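Local coordinates for protein lysyl oxidase (Pichia pastoris, PDB 1W7C) that probably oxidises primary amines, including lysine side chains, to aldehydes with the help of a copper ion and a topaquinone cofactor, at residues 157-160 / 161-165. Residues are numbered along the deposited sequence; the frame is centred on the assembly and turned at random.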
loop_
_atom_site.group_PDB
_atom_site.type_symbol
_atom_site.label_atom_id
_atom_site.label_comp_id
_atom_site.label_asym_id
_atom_site.label_seq_id
_atom_site.Cartn_x
_atom_site.Cartn_y
_atom_site.Cartn_z
ATOM N N ASP A 157 -0.242 27.782 44.029
ATOM C CA ASP A 157 0.318 26.843 45.001
ATOM C C ASP A 157 -0.103 25.394 44.705
ATOM O O ASP A 157 0.724 24.495 44.741
ATOM C CB ASP A 157 -0.069 27.241 46.439
ATOM C CG ASP A 157 0.878 26.667 47.476
ATOM O OD1 ASP A 157 0.488 25.713 48.183
ATOM O OD2 ASP A 157 2.036 27.106 47.644
ATOM N N VAL A 158 -1.381 25.188 44.394
ATOM C CA VAL A 158 -1.905 23.870 44.020
ATOM C C VAL A 158 -1.162 23.323 42.804
ATOM O O VAL A 158 -0.669 22.188 42.808
ATOM C CB VAL A 158 -3.423 23.928 43.694
ATOM C CG1 VAL A 158 -3.895 22.637 43.027
ATOM C CG2 VAL A 158 -4.238 24.185 44.967
ATOM N N LEU A 159 -1.075 24.135 41.757
ATOM C CA LEU A 159 -0.441 23.687 40.528
ATOM C C LEU A 159 1.041 23.345 40.736
ATOM O O LEU A 159 1.494 22.304 40.276
ATOM C CB LEU A 159 -0.613 24.718 39.427
ATOM C CG LEU A 159 -2.035 24.924 38.895
ATOM C CD1 LEU A 159 -2.063 26.193 38.026
ATOM C CD2 LEU A 159 -2.526 23.699 38.105
ATOM N N GLU A 160 1.798 24.203 41.415
ATOM C CA GLU A 160 3.219 23.928 41.638
ATOM C C GLU A 160 3.402 22.698 42.515
ATOM O O GLU A 160 4.277 21.885 42.271
ATOM C CB GLU A 160 3.946 25.137 42.244
ATOM C CG GLU A 160 5.447 24.904 42.377
ATOM C CD GLU A 160 6.248 26.166 42.568
ATOM O OE1 GLU A 160 5.699 27.139 43.112
ATOM O OE2 GLU A 160 7.434 26.176 42.180
ATOM N N GLY A 161 2.578 22.577 43.546
ATOM C CA GLY A 161 2.623 21.423 44.430
ATOM C C GLY A 161 2.389 20.101 43.728
ATOM O O GLY A 161 3.089 19.136 43.997
ATOM N N LEU A 162 1.393 20.048 42.851
ATOM C CA LEU A 162 1.051 18.801 42.165
ATOM C C LEU A 162 1.990 18.487 41.003
ATOM O O LEU A 162 2.330 17.339 40.773
ATOM C CB LEU A 162 -0.398 18.854 41.648
ATOM C CG LEU A 162 -1.478 18.923 42.749
ATOM C CD1 LEU A 162 -2.870 19.055 42.123
ATOM C CD2 LEU A 162 -1.436 17.723 43.676
ATOM N N ILE A 163 2.398 19.522 40.274
ATOM C CA ILE A 163 3.075 19.363 38.984
ATOM C C ILE A 163 4.592 19.475 39.085
ATOM O O ILE A 163 5.298 18.817 38.338
ATOM C CB ILE A 163 2.478 20.365 37.951
ATOM C CG1 ILE A 163 1.001 20.038 37.741
ATOM C CG2 ILE A 163 3.233 20.317 36.613
ATOM C CD1 ILE A 163 0.200 21.101 37.024
ATOM N N GLY A 164 5.079 20.334 39.978
ATOM C CA GLY A 164 6.501 20.464 40.228
ATOM C C GLY A 164 7.163 21.670 39.589
ATOM O O GLY A 164 8.353 21.887 39.786
ATOM N N VAL A 165 6.407 22.457 38.829
ATOM C CA VAL A 165 6.915 23.703 38.266
ATOM C C VAL A 165 5.869 24.788 38.516
ATOM O O VAL A 165 4.692 24.476 38.685
ATOM C CB VAL A 165 7.213 23.572 36.731
ATOM C CG1 VAL A 165 8.193 22.423 36.443
ATOM C CG2 VAL A 165 5.910 23.386 35.939
HETATM O O HOH W 1 9.096 24.404 41.043
#
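The flat peptide groups of Asp157 to Glu160 each accept an i to i+4 hydrogen bond, from Gly161, Leu162, Ile163 and Gly164 in turn. The first three donors lie 19-25° off the carbonyl planes; the last and most tilted, Gly164 N to Glu160 O at 2.9 Å, stands 34° off. Ile163 brings CB within 3.2 Å of Leu159 O, laying hydrocarbon against one flank of the carbonyl that accepts its N-H. The carboxylate of Glu160 reaches Gly164 through one water, which donates to OE2 of Glu160 over 2.7 Å and to O of Gly164 over 2.9 Å. This side chain leaves the helix with CG anti to the backbone N (chi1 -175°) and runs on extended, setting its flat end beside the turn; an acidic residue suits this solvent-exposed side of the helix, where water can serve its oxygens. At the root of the side chain, CA of Glu160 directs its hydrogen at O of Val165, 3.3 Å away. Val165 O is buried without a hydrogen-bonding partner, and this weak CH-O contact may partly compensate.

Gly164 has positive phi (102°), a conformation that glycine adopts easily, having no CB to press on the preceding carbonyl: this is a glycine stop at the C-terminus of helix 153-163. Gly161, likewise bare, leaves Asp157 O uncrowded, and its carbonyl accepts a bond from Lys255.

On the buried side, the i to i+4 pairs run alongside one another. CG1 of Val158 lies 3.8 Å from CD1 of Leu162, and CD2 of Leu159 lies 3.9 Å from CD1 of Ile163. These branched apolar chains suit a helix packed between helix 238-246, where Val158 and Leu162 meet Met245, and the five-stranded antiparallel sheet, where Leu159 and Ile163 rest on Phe209 and Met170.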